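Local coordinates for protein peptidase M42 (Thaumarchaeota archaeon SCGC AB-539-E09, PDB 5DS0) that probably removes amino acids from the N-terminal ends of peptides, as a cobalt-bound TET aminopeptidase of the M42 family assembled from twelve subunits, at residues T264-M269 and G298-G303; V103-G108 and V155-V160; E32-Y37 and E190-M195; D57-L62 and L350-V355. All blocks are in the same frame, centred on the assembly; numbering follows the deposited sequence.

Contacts 1, 3 and 4 lie around the mixed sheet of the metal-binding part of the chain, while contact 2 belongs to the six-stranded antiparallel barrel. The chain lays down 32-37 and 57-62, then closes contact 2. It returns to 190-195 to close contact 3, closes contact 1, and ends with contact 4 at 350-355. Contacts 3 and 4 cross, and their centres are about 20 Å apart. Contacts 2 and 4 are the most distant pair, with centres about 43 Å apart on opposite sides of the chain's centre. Contact 1 lies beside the cobalt site; contact 3 joins helix 24-34 and the following loop to helix 179-197; contact 4 joins the C-terminal helix 352-356 to strand 60-66.

Contact 1. Residues T264-M269 and G298-G303; sequences TYDRSM and GGTDAG
An Asx turn at Asp266 and Ser268 meets the glycine-rich loop 298-300 close to the two-cobalt site. Ser268 is the link between the segments. Its OG sits between the backbone N and the carbonyl carbon (chi1 76°), a position that serves both neighbours. Ser268 OG accepts from Thr300 N at 3.2 Å, with an N-H...O angle of 152°. Ser268 OG also donates to Asp266 OD1 at 2.6 Å, on the syn lone pair. Asp266 OD1 receives Ser268 N as well, at 2.7 Å and nearly in line with its C-O bond, which closes the turn. Next to this, Arg267 N makes a weak bond to Gly298 O at 3.3 Å.

Packing completes the contact. Ser268 CB rests on Gly303 CA at 3.7 Å, where a side chain would have little room. SE of Met269, a selenomethionine, lies 3.8 Å from Ala302 CB, at the start of helix 302-305. Thr300 lies about 6 Å from a cobalt ion and touches the metal ligand Glu237. Asp301 touches another ligand, Glu214. A chain of hydrogen bonds thus runs from the Thr300 amide through the Ser268 hydroxyl to the Asp266 carboxylate. It fixes the rotation of Ser268 and probably helps to position the loop beside the metals.

Contact 2. Residues V103-G108 and V155-V160; sequences VRTCKG and VGDPIV
Val103, Pro158 and Arg104 carry most of this contact between strands 100-105 and 158-161. Val103 pairs with Ile159 as an antiparallel non-hydrogen-bonded pair, with CA atoms 4.4 Å apart. Their side chains lie side by side, pointing the same way. Val103 CG2 meets Ile159 CG1 at 4.0 Å. The other branch, Val103 CG1, stands anti to the backbone N (chi1 -175°), which takes it over Pro158 O at 3.7 Å and close to Asp157 CB.

Pro158 offers its carbonyl and its ring. Pro158 O accepts from Arg104 N at 3.0 Å in a nearly straight bond (167°). Pro158 CD packs on Arg104 O at 3.6 Å. Being a proline, it has no N-H to return to that oxygen. The Arg104 chain, bent at chi3, crosses the ring obliquely, and Arg104 NH2 lies 4.0 Å from Pro158 CG. A salt bridge from NH1 to Glu25 meets its charge.

Beyond Arg104, a type I turn from Thr105 to Gly108 leads into strand 108-115. Val103 and Ile159 also touch Val74 of strand 71-77. The pairing belongs to the closed six-stranded antiparallel barrel, consistent with the dimerisation domain that M42 aminopeptidases insert into their catalytic domain.

Contact 3. Residues E32-Y37 and E190-M195; sequences EYMEPY and EAIRRM
Tyr33 of helix 24-34 and Tyr37 of the loop that follows meet Glu190 and Arg193 of helix 179-197 through polar bonds and a CH-pi contact. Arg193 grips the Glu190 carboxylate side-on. Arg193 NH2 reaches Glu190 OE1 at 2.8 Å, and Arg193 NE reaches Glu190 OE2 at 3.1 Å. Both bonds lie close to the guanidinium plane but tilt from the carboxylate plane. Tyr33 OH is placed as a donor against Glu190 OE2, at its ring edge, but the modelled separation is too short to be trusted. Ser6 bonds to OE1, and Asp197 forms a second salt bridge with Arg193.

Tyr37 makes the CH-pi contact. Arg193 CG stands over the centre of the Tyr37 ring, 3.4 Å from the centroid and 8° off the normal. Pro36 CG lies on the opposite face. An alanine at Tyr37 would remove the ring and would probably leave the Arg193 chain freer to swing from Glu190.

Apolar packing sets Met34 CE against Ile192 CG2 at 3.6 Å. The selenomethionine at Met34 bends at chi2 (-77°) and chi3 to bring CE there. By its two-nitrogen grip, Arg193 probably balances the buried charge of Glu190 and, with Ser6, helps to keep it ionised.

Contact 4. Residues D57-L62 and L350-V355; sequences DRPRIL and LDLETV
Apolar packing joins Pro59 and Ile61 to Leu350, Leu352 and Val355 of the C-terminal helix 352-356 and the residue pair leading into it. The site is at the N-terminal end of strand 60-66, an inner strand of the large mixed sheet. Pro59 is the centre of the contact and follows a cis peptide bond. Its ring points at the first turn of the helix. Pro59 CG touches Leu350 O at 3.6 Å and Val355 CG2 at 4.0 Å. Pro59 CD touches Leu352 N at 3.7 Å and Leu352 CB at 4.1 Å. Leu352 CG is anti to the backbone N (chi1 -170°), and its CD1 reaches back over the Arg58-Pro59 peptide. Two residues on, Ile61 CD1 meets Leu350 CB at 4.0 Å.

A glycine in place of Pro59 would take away the ring, and would probably leave a gap facing Leu350 O, Leu352 and Val355 and remove a preference for the cis bond.

Polar bonds hold each side in shape. Asp351 caps the helix: Asp351 OD1 accepts from Thr354 N at 3.0 Å and from Thr354 OG1 at 2.6 Å, from opposite faces of the carboxylate. Leu350 O is bonded to Asn204 ND2. Arg58 forms a salt bridge with Asp231. Van der Waals packing, partly buried, with Leu352 at its exposed margin, therefore joins the segments; Asp351, Leu350 O and Arg58 find these polar partners on their own side or elsewhere.

Contact 1. Residues T264-M269 and G298-G303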
loop_
_atom_site.group_PDB
_atom_site.type_symbol
_atom_site.label_atom_id
_atom_site.label_comp_id
_atom_site.label_asym_id
_atom_site.label_seq_id
_atom_site.Cartn_x
_atom_site.Cartn_y
_atom_site.Cartn_z
ATOM N N THR C 264 10.003 -32.894 24.238
ATOM C CA THR C 264 9.289 -33.957 23.562
ATOM C C THR C 264 9.352 -33.853 22.040
ATOM O O THR C 264 8.973 -34.789 21.338
ATOM C CB THR C 264 7.807 -33.920 23.947
ATOM O OG1 THR C 264 7.247 -32.643 23.600
ATOM C CG2 THR C 264 7.646 -34.135 25.434
ATOM N N TYR C 265 9.764 -32.688 21.532
ATOM C CA TYR C 265 9.932 -32.465 20.100
ATOM C C TYR C 265 10.666 -31.159 19.860
ATOM O O TYR C 265 10.388 -30.170 20.504
ATOM C CB TYR C 265 8.589 -32.420 19.356
ATOM C CG TYR C 265 8.752 -31.896 17.957
ATOM C CD1 TYR C 265 9.326 -32.683 16.977
ATOM C CD2 TYR C 265 8.388 -30.596 17.616
ATOM C CE1 TYR C 265 9.510 -32.207 15.685
ATOM C CE2 TYR C 265 8.578 -30.103 16.326
ATOM C CZ TYR C 265 9.135 -30.922 15.369
ATOM O OH TYR C 265 9.341 -30.481 14.093
ATOM N N ASP C 266 11.613 -31.172 18.934
ATOM C CA ASP C 266 12.207 -29.940 18.454
ATOM C C ASP C 266 12.595 -30.098 16.988
ATOM O O ASP C 266 12.552 -31.202 16.435
ATOM C CB ASP C 266 13.348 -29.439 19.378
ATOM C CG ASP C 266 14.663 -30.226 19.240
ATOM O OD1 ASP C 266 15.268 -30.138 18.157
ATOM O OD2 ASP C 266 15.136 -30.885 20.214
ATOM N N ARG C 267 12.908 -28.981 16.350
ATOM C CA ARG C 267 13.191 -28.946 14.918
ATOM C C ARG C 267 14.373 -29.854 14.539
ATOM O O ARG C 267 14.416 -30.373 13.437
ATOM C CB ARG C 267 13.450 -27.490 14.489
ATOM C CG ARG C 267 13.586 -27.235 12.979
ATOM C CD ARG C 267 13.968 -25.774 12.631
ATOM N NE ARG C 267 15.227 -25.421 13.307
ATOM C CZ ARG C 267 15.788 -24.208 13.333
ATOM N NH1 ARG C 267 15.214 -23.175 12.728
ATOM N NH2 ARG C 267 16.938 -24.028 13.984
ATOM N N SER C 268 15.322 -30.044 15.455
ATOM C CA SER C 268 16.522 -30.850 15.197
ATOM C C SER C 268 16.409 -32.341 15.555
ATOM O O SER C 268 17.224 -33.144 15.094
ATOM C CB SER C 268 17.748 -30.238 15.922
ATOM O OG SER C 268 17.736 -30.488 17.320
HETATM N N MSE C 269 15.413 -32.707 16.357
HETATM C CA MSE C 269 15.242 -34.099 16.770
HETATM C C MSE C 269 13.894 -34.416 17.388
HETATM O O MSE C 269 13.353 -33.634 18.173
HETATM C CB MSE C 269 16.304 -34.416 17.816
HETATM C CG MSE C 269 16.146 -35.845 18.340
HETATM SE SE MSE C 269 17.448 -36.269 19.744
HETATM C CE MSE C 269 16.584 -35.350 21.269
ATOM N N GLY C 298 13.641 -24.396 17.166
ATOM C CA GLY C 298 15.007 -24.321 17.666
ATOM C C GLY C 298 15.609 -25.705 17.678
ATOM O O GLY C 298 14.889 -26.700 17.601
ATOM N N GLY C 299 16.928 -25.774 17.775
ATOM C CA GLY C 299 17.632 -27.059 17.827
ATOM C C GLY C 299 18.647 -27.130 18.955
ATOM O O GLY C 299 18.870 -26.139 19.656
ATOM N N THR C 300 19.293 -28.294 19.078
ATOM C CA THR C 300 20.233 -28.588 20.159
ATOM C C THR C 300 21.398 -29.424 19.670
ATOM O O THR C 300 21.353 -29.978 18.578
ATOM C CB THR C 300 19.542 -29.391 21.273
ATOM O OG1 THR C 300 18.942 -30.571 20.712
ATOM C CG2 THR C 300 18.473 -28.558 21.931
ATOM N N ASP C 301 22.437 -29.533 20.496
ATOM C CA ASP C 301 23.537 -30.461 20.227
ATOM C C ASP C 301 22.997 -31.861 19.864
ATOM O O ASP C 301 23.630 -32.593 19.086
ATOM C CB ASP C 301 24.464 -30.621 21.449
ATOM C CG ASP C 301 25.359 -29.400 21.718
ATOM O OD1 ASP C 301 25.883 -28.774 20.748
ATOM O OD2 ASP C 301 25.541 -29.104 22.935
ATOM N N ALA C 302 21.851 -32.233 20.435
ATOM C CA ALA C 302 21.246 -33.544 20.179
ATOM C C ALA C 302 20.938 -33.786 18.706
ATOM O O ALA C 302 20.964 -34.929 18.243
ATOM C CB ALA C 302 19.979 -33.711 20.989
ATOM N N GLY C 303 20.657 -32.710 17.979
ATOM C CA GLY C 303 20.411 -32.776 16.553
ATOM C C GLY C 303 21.507 -33.483 15.786
ATOM O O GLY C 303 21.218 -34.143 14.786
#

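Contact 2. Residues V103-G108 and V155-V160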
loop_
_atom_site.group_PDB
_atom_site.type_symbol
_atom_site.label_atom_id
_atom_site.label_comp_id
_atom_site.label_asym_id
_atom_site.label_seq_id
_atom_site.Cartn_x
_atom_site.Cartn_y
_atom_site.Cartn_z
ATOM N N VAL C 103 35.505 -6.331 23.557
ATOM C CA VAL C 103 36.231 -6.915 22.458
ATOM C C VAL C 103 37.544 -7.422 22.990
ATOM O O VAL C 103 38.214 -6.706 23.730
ATOM C CB VAL C 103 36.569 -5.840 21.417
ATOM C CG1 VAL C 103 37.223 -6.459 20.200
ATOM C CG2 VAL C 103 35.327 -5.075 21.004
ATOM N N ARG C 104 37.935 -8.629 22.611
ATOM C CA ARG C 104 39.238 -9.140 23.025
ATOM C C ARG C 104 40.272 -8.943 21.931
ATOM O O ARG C 104 40.211 -9.590 20.889
ATOM C CB ARG C 104 39.176 -10.610 23.422
ATOM C CG ARG C 104 40.453 -11.072 24.099
ATOM C CD ARG C 104 40.377 -12.520 24.540
ATOM N NE ARG C 104 40.254 -13.414 23.390
ATOM C CZ ARG C 104 39.876 -14.689 23.457
ATOM N NH1 ARG C 104 39.587 -15.247 24.626
ATOM N NH2 ARG C 104 39.786 -15.408 22.345
ATOM N N THR C 105 41.203 -8.025 22.170
ATOM C CA THR C 105 42.287 -7.745 21.238
ATOM C C THR C 105 43.563 -8.406 21.725
ATOM O O THR C 105 43.591 -8.989 22.809
ATOM C CB THR C 105 42.541 -6.227 21.111
ATOM O OG1 THR C 105 42.986 -5.698 22.363
ATOM C CG2 THR C 105 41.277 -5.513 20.691
ATOM N N CYS C 106 44.613 -8.323 20.912
ATOM C CA CYS C 106 45.947 -8.750 21.334
ATOM C C CYS C 106 46.460 -7.927 22.545
ATOM O O CYS C 106 47.260 -8.419 23.330
ATOM C CB CYS C 106 46.930 -8.664 20.154
ATOM S SG CYS C 106 46.967 -7.049 19.333
ATOM N N LYS C 107 45.985 -6.691 22.700
ATOM C CA LYS C 107 46.361 -5.846 23.842
ATOM C C LYS C 107 45.459 -5.994 25.064
ATOM O O LYS C 107 45.690 -5.330 26.068
ATOM C CB LYS C 107 46.378 -4.380 23.422
ATOM C CG LYS C 107 47.398 -4.092 22.335
ATOM C CD LYS C 107 47.649 -2.603 22.187
ATOM C CE LYS C 107 48.697 -2.351 21.116
ATOM N NZ LYS C 107 48.802 -0.912 20.738
ATOM N N GLY C 108 44.440 -6.850 24.984
ATOM C CA GLY C 108 43.517 -7.062 26.099
ATOM C C GLY C 108 42.087 -6.652 25.803
ATOM O O GLY C 108 41.718 -6.400 24.660
ATOM N N VAL C 155 40.371 -6.781 12.470
ATOM C CA VAL C 155 39.290 -7.544 11.858
ATOM C C VAL C 155 39.453 -9.014 12.270
ATOM O O VAL C 155 40.563 -9.536 12.323
ATOM C CB VAL C 155 39.261 -7.380 10.318
ATOM C CG1 VAL C 155 38.427 -8.465 9.647
ATOM C CG2 VAL C 155 38.694 -6.023 9.962
ATOM N N GLY C 156 38.340 -9.656 12.603
ATOM C CA GLY C 156 38.356 -11.016 13.121
ATOM C C GLY C 156 38.433 -11.151 14.637
ATOM O O GLY C 156 38.356 -12.263 15.141
ATOM N N ASP C 157 38.550 -10.040 15.370
ATOM C CA ASP C 157 38.570 -10.091 16.831
ATOM C C ASP C 157 37.181 -10.374 17.419
ATOM O O ASP C 157 36.181 -9.801 16.983
ATOM C CB ASP C 157 39.144 -8.803 17.423
ATOM C CG ASP C 157 40.661 -8.729 17.295
ATOM O OD1 ASP C 157 41.267 -9.649 16.693
ATOM O OD2 ASP C 157 41.261 -7.760 17.811
ATOM N N PRO C 158 37.118 -11.273 18.418
ATOM C CA PRO C 158 35.851 -11.683 19.036
ATOM C C PRO C 158 35.290 -10.684 20.033
ATOM O O PRO C 158 36.033 -9.927 20.649
ATOM C CB PRO C 158 36.220 -12.974 19.755
ATOM C CG PRO C 158 37.644 -12.784 20.128
ATOM C CD PRO C 158 38.261 -11.999 19.002
ATOM N N ILE C 159 33.973 -10.690 20.160
ATOM C CA ILE C 159 33.241 -9.744 20.998
ATOM C C ILE C 159 32.170 -10.470 21.797
ATOM O O ILE C 159 31.462 -11.325 21.265
ATOM C CB ILE C 159 32.534 -8.682 20.140
ATOM C CG1 ILE C 159 33.495 -8.107 19.094
ATOM C CG2 ILE C 159 31.978 -7.572 21.024
ATOM C CD1 ILE C 159 32.841 -7.171 18.103
ATOM N N VAL C 160 32.053 -10.130 23.071
ATOM C CA VAL C 160 30.961 -10.649 23.887
ATOM C C VAL C 160 30.195 -9.541 24.568
ATOM O O VAL C 160 30.699 -8.433 24.736
ATOM C CB VAL C 160 31.430 -11.593 25.002
ATOM C CG1 VAL C 160 32.062 -12.841 24.413
ATOM C CG2 VAL C 160 32.380 -10.880 25.954
#

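Contact 3. Residues E32-Y37 and E190-M195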
loop_
_atom_site.group_PDB
_atom_site.type_symbol
_atom_site.label_atom_id
_atom_site.label_comp_id
_atom_site.label_asym_id
_atom_site.label_seq_id
_atom_site.Cartn_x
_atom_site.Cartn_y
_atom_site.Cartn_z
ATOM N N GLU C 32 39.934 -26.828 34.975
ATOM C CA GLU C 32 40.498 -26.574 36.291
ATOM C C GLU C 32 39.566 -27.060 37.409
ATOM O O GLU C 32 40.007 -27.734 38.340
ATOM C CB GLU C 32 40.807 -25.097 36.475
ATOM C CG GLU C 32 41.677 -24.838 37.692
ATOM C CD GLU C 32 42.062 -23.379 37.850
ATOM O OE1 GLU C 32 41.502 -22.524 37.119
ATOM O OE2 GLU C 32 42.938 -23.086 38.695
ATOM N N TYR C 33 38.284 -26.735 37.308
ATOM C CA TYR C 33 37.321 -27.170 38.296
ATOM C C TYR C 33 37.235 -28.686 38.377
ATOM O O TYR C 33 37.018 -29.237 39.462
ATOM C CB TYR C 33 35.954 -26.630 37.943
ATOM C CG TYR C 33 34.892 -26.881 38.977
ATOM C CD1 TYR C 33 34.729 -26.019 40.037
ATOM C CD2 TYR C 33 34.026 -27.959 38.865
ATOM C CE1 TYR C 33 33.750 -26.228 40.972
ATOM C CE2 TYR C 33 33.027 -28.179 39.796
ATOM C CZ TYR C 33 32.897 -27.309 40.849
ATOM O OH TYR C 33 31.903 -27.499 41.780
HETATM N N MSE C 34 37.423 -29.355 37.238
HETATM C CA MSE C 34 37.253 -30.803 37.159
HETATM C C MSE C 34 38.503 -31.627 37.356
HETATM O O MSE C 34 38.401 -32.851 37.387
HETATM C CB MSE C 34 36.658 -31.164 35.804
HETATM C CG MSE C 34 35.244 -30.620 35.666
HETATM SE SE MSE C 34 33.942 -31.709 36.683
HETATM C CE MSE C 34 33.948 -33.251 35.468
ATOM N N GLU C 35 39.675 -31.003 37.494
ATOM C CA GLU C 35 40.921 -31.766 37.695
ATOM C C GLU C 35 40.793 -32.836 38.768
ATOM O O GLU C 35 41.147 -33.982 38.531
ATOM C CB GLU C 35 42.118 -30.853 38.008
ATOM C CG GLU C 35 42.995 -30.548 36.789
ATOM C CD GLU C 35 43.776 -29.238 36.911
ATOM O OE1 GLU C 35 44.332 -28.966 38.004
ATOM O OE2 GLU C 35 43.820 -28.470 35.910
ATOM N N PRO C 36 40.259 -32.479 39.943
ATOM C CA PRO C 36 40.157 -33.494 40.994
ATOM C C PRO C 36 39.010 -34.489 40.874
ATOM O O PRO C 36 38.927 -35.389 41.697
ATOM C CB PRO C 36 39.997 -32.657 42.268
ATOM C CG PRO C 36 39.380 -31.389 41.820
ATOM C CD PRO C 36 39.902 -31.135 40.436
ATOM N N TYR C 37 38.142 -34.361 39.875
ATOM C CA TYR C 37 36.928 -35.206 39.813
ATOM C C TYR C 37 36.798 -36.130 38.600
ATOM O O TYR C 37 36.054 -37.108 38.653
ATOM C CB TYR C 37 35.674 -34.328 39.911
ATOM C CG TYR C 37 35.663 -33.416 41.119
ATOM C CD1 TYR C 37 35.607 -33.931 42.406
ATOM C CD2 TYR C 37 35.724 -32.033 40.969
ATOM C CE1 TYR C 37 35.608 -33.102 43.509
ATOM C CE2 TYR C 37 35.717 -31.191 42.068
ATOM C CZ TYR C 37 35.657 -31.733 43.336
ATOM O OH TYR C 37 35.661 -30.892 44.419
ATOM N N GLU C 190 28.646 -30.596 37.826
ATOM C CA GLU C 190 28.247 -30.802 39.211
ATOM C C GLU C 190 27.766 -32.216 39.437
ATOM O O GLU C 190 27.953 -32.769 40.516
ATOM C CB GLU C 190 27.155 -29.814 39.624
ATOM C CG GLU C 190 27.681 -28.408 39.880
ATOM C CD GLU C 190 28.629 -28.353 41.059
ATOM O OE1 GLU C 190 28.135 -28.354 42.206
ATOM O OE2 GLU C 190 29.859 -28.360 40.838
ATOM N N ALA C 191 27.129 -32.798 38.429
ATOM C CA ALA C 191 26.674 -34.171 38.527
ATOM C C ALA C 191 27.870 -35.094 38.700
ATOM O O ALA C 191 27.897 -35.914 39.606
ATOM C CB ALA C 191 25.882 -34.560 37.294
ATOM N N ILE C 192 28.859 -34.957 37.833
ATOM C CA ILE C 192 30.049 -35.783 37.911
ATOM C C ILE C 192 30.771 -35.564 39.234
ATOM O O ILE C 192 31.222 -36.523 39.859
ATOM C CB ILE C 192 30.987 -35.521 36.718
ATOM C CG1 ILE C 192 30.383 -36.136 35.455
ATOM C CG2 ILE C 192 32.359 -36.124 36.952
ATOM C CD1 ILE C 192 30.957 -35.589 34.169
ATOM N N ARG C 193 30.874 -34.314 39.668
ATOM C CA ARG C 193 31.554 -34.022 40.925
ATOM C C ARG C 193 30.886 -34.734 42.067
ATOM O O ARG C 193 31.545 -35.406 42.851
ATOM C CB ARG C 193 31.571 -32.527 41.218
ATOM C CG ARG C 193 32.256 -32.191 42.537
ATOM C CD ARG C 193 32.272 -30.705 42.830
ATOM N NE ARG C 193 30.953 -30.159 43.140
ATOM C CZ ARG C 193 30.298 -30.289 44.293
ATOM N NH1 ARG C 193 30.813 -30.971 45.304
ATOM N NH2 ARG C 193 29.088 -29.739 44.404
ATOM N N ARG C 194 29.574 -34.592 42.154
ATOM C CA ARG C 194 28.815 -35.179 43.247
ATOM C C ARG C 194 28.852 -36.690 43.284
ATOM O O ARG C 194 28.845 -37.292 44.353
ATOM C CB ARG C 194 27.366 -34.702 43.221
ATOM C CG ARG C 194 27.257 -33.434 44.088
ATOM C CD ARG C 194 26.286 -32.287 43.617
ATOM N NE ARG C 194 24.901 -32.668 43.855
ATOM C CZ ARG C 194 23.835 -31.863 43.910
ATOM N NH1 ARG C 194 22.690 -32.456 44.124
ATOM N NH2 ARG C 194 23.851 -30.518 43.761
HETATM N N MSE C 195 28.893 -37.302 42.112
HETATM C CA MSE C 195 28.955 -38.756 42.024
HETATM C C MSE C 195 30.249 -39.270 42.590
HETATM O O MSE C 195 30.261 -40.297 43.273
HETATM C CB MSE C 195 28.749 -39.179 40.574
HETATM C CG MSE C 195 27.276 -38.979 40.261
HETATM SE SE MSE C 195 26.757 -39.826 38.570
HETATM C CE MSE C 195 25.722 -41.333 39.326
#

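Contact 4. Residues D57-L62 and L350-V355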
loop_
_atom_site.group_PDB
_atom_site.type_symbol
_atom_site.label_atom_id
_atom_site.label_comp_id
_atom_site.label_asym_id
_atom_site.label_seq_id
_atom_site.Cartn_x
_atom_site.Cartn_y
_atom_site.Cartn_z
ATOM N N ASP C 57 32.783 -50.283 30.688
ATOM C CA ASP C 57 33.116 -49.813 29.326
ATOM C C ASP C 57 31.897 -49.361 28.542
ATOM O O ASP C 57 31.968 -48.365 27.835
ATOM C CB ASP C 57 33.814 -50.891 28.512
ATOM C CG ASP C 57 34.375 -50.380 27.163
ATOM O OD1 ASP C 57 34.546 -49.155 26.961
ATOM O OD2 ASP C 57 34.648 -51.233 26.294
ATOM N N ARG C 58 30.817 -50.135 28.649
ATOM C CA ARG C 58 29.573 -49.876 27.944
ATOM C C ARG C 58 28.426 -50.076 28.943
ATOM O O ARG C 58 28.531 -50.953 29.799
ATOM C CB ARG C 58 29.489 -50.805 26.714
ATOM C CG ARG C 58 30.483 -50.372 25.628
ATOM C CD ARG C 58 29.996 -50.361 24.183
ATOM N NE ARG C 58 29.993 -49.005 23.614
ATOM C CZ ARG C 58 30.935 -48.424 22.863
ATOM N NH1 ARG C 58 30.755 -47.183 22.420
ATOM N NH2 ARG C 58 32.049 -49.047 22.534
ATOM N N PRO C 59 27.351 -49.283 28.875
ATOM C CA PRO C 59 27.103 -48.274 27.837
ATOM C C PRO C 59 27.806 -46.959 28.096
ATOM O O PRO C 59 28.088 -46.621 29.246
ATOM C CB PRO C 59 25.594 -48.056 27.924
ATOM C CG PRO C 59 25.273 -48.316 29.359
ATOM C CD PRO C 59 26.260 -49.333 29.865
ATOM N N ARG C 60 28.094 -46.230 27.028
ATOM C CA ARG C 60 28.660 -44.895 27.139
ATOM C C ARG C 60 27.540 -43.857 27.141
ATOM O O ARG C 60 26.772 -43.760 26.178
ATOM C CB ARG C 60 29.612 -44.621 25.982
ATOM C CG ARG C 60 30.805 -45.543 25.941
ATOM C CD ARG C 60 31.779 -45.125 24.854
ATOM N NE ARG C 60 32.909 -46.050 24.759
ATOM C CZ ARG C 60 33.944 -45.903 23.936
ATOM N NH1 ARG C 60 34.028 -44.860 23.119
ATOM N NH2 ARG C 60 34.915 -46.806 23.935
ATOM N N ILE C 61 27.451 -43.105 28.238
ATOM C CA ILE C 61 26.491 -42.011 28.374
ATOM C C ILE C 61 27.187 -40.701 28.028
ATOM O O ILE C 61 28.175 -40.340 28.655
ATOM C CB ILE C 61 25.965 -41.824 29.819
ATOM C CG1 ILE C 61 25.681 -43.148 30.524
ATOM C CG2 ILE C 61 24.717 -40.974 29.813
ATOM C CD1 ILE C 61 24.684 -44.028 29.833
ATOM N N LEU C 62 26.657 -39.979 27.055
ATOM C CA LEU C 62 27.178 -38.663 26.726
ATOM C C LEU C 62 26.244 -37.595 27.279
ATOM O O LEU C 62 25.069 -37.559 26.905
ATOM C CB LEU C 62 27.321 -38.507 25.213
ATOM C CG LEU C 62 27.723 -37.124 24.695
ATOM C CD1 LEU C 62 28.952 -36.587 25.399
ATOM C CD2 LEU C 62 27.970 -37.171 23.201
ATOM N N LEU C 350 20.942 -46.253 34.194
ATOM C CA LEU C 350 21.199 -46.524 32.769
ATOM C C LEU C 350 22.237 -47.631 32.585
ATOM O O LEU C 350 23.377 -47.367 32.214
ATOM C CB LEU C 350 21.633 -45.246 32.033
ATOM C CG LEU C 350 20.536 -44.223 31.716
ATOM C CD1 LEU C 350 21.154 -42.912 31.269
ATOM C CD2 LEU C 350 19.579 -44.729 30.645
ATOM N N ASP C 351 21.834 -48.868 32.875
ATOM C CA ASP C 351 22.705 -50.031 32.664
ATOM C C ASP C 351 22.590 -50.506 31.217
ATOM O O ASP C 351 21.746 -50.020 30.475
ATOM C CB ASP C 351 22.392 -51.162 33.665
ATOM C CG ASP C 351 20.930 -51.591 33.651
ATOM O OD1 ASP C 351 20.203 -51.227 32.707
ATOM O OD2 ASP C 351 20.506 -52.294 34.585
ATOM N N LEU C 352 23.436 -51.456 30.829
ATOM C CA LEU C 352 23.456 -51.948 29.453
ATOM C C LEU C 352 22.100 -52.485 28.994
ATOM O O LEU C 352 21.683 -52.251 27.866
ATOM C CB LEU C 352 24.528 -53.030 29.282
ATOM C CG LEU C 352 24.828 -53.458 27.832
ATOM C CD1 LEU C 352 25.529 -52.361 27.029
ATOM C CD2 LEU C 352 25.654 -54.741 27.800
ATOM N N GLU C 353 21.410 -53.202 29.870
ATOM C CA GLU C 353 20.137 -53.827 29.504
ATOM C C GLU C 353 19.041 -52.792 29.209
ATOM O O GLU C 353 18.341 -52.893 28.202
ATOM C CB GLU C 353 19.698 -54.800 30.599
ATOM C CG GLU C 353 18.327 -55.424 30.368
ATOM C CD GLU C 353 17.876 -56.310 31.520
ATOM O OE1 GLU C 353 18.566 -56.351 32.566
ATOM O OE2 GLU C 353 16.819 -56.963 31.381
ATOM N N THR C 354 18.903 -51.805 30.091
ATOM C CA THR C 354 17.937 -50.717 29.912
ATOM C C THR C 354 18.174 -49.965 28.603
ATOM O O THR C 354 17.226 -49.667 27.877
ATOM C CB THR C 354 18.004 -49.705 31.073
ATOM O OG1 THR C 354 17.786 -50.375 32.319
ATOM C CG2 THR C 354 16.949 -48.633 30.922
ATOM N N VAL C 355 19.440 -49.679 28.313
ATOM C CA VAL C 355 19.823 -48.925 27.130
ATOM C C VAL C 355 19.586 -49.692 25.830
ATOM O O VAL C 355 19.136 -49.112 24.836
ATOM C CB VAL C 355 21.298 -48.488 27.211
ATOM C CG1 VAL C 355 21.767 -47.840 25.911
ATOM C CG2 VAL C 355 21.495 -47.522 28.374
#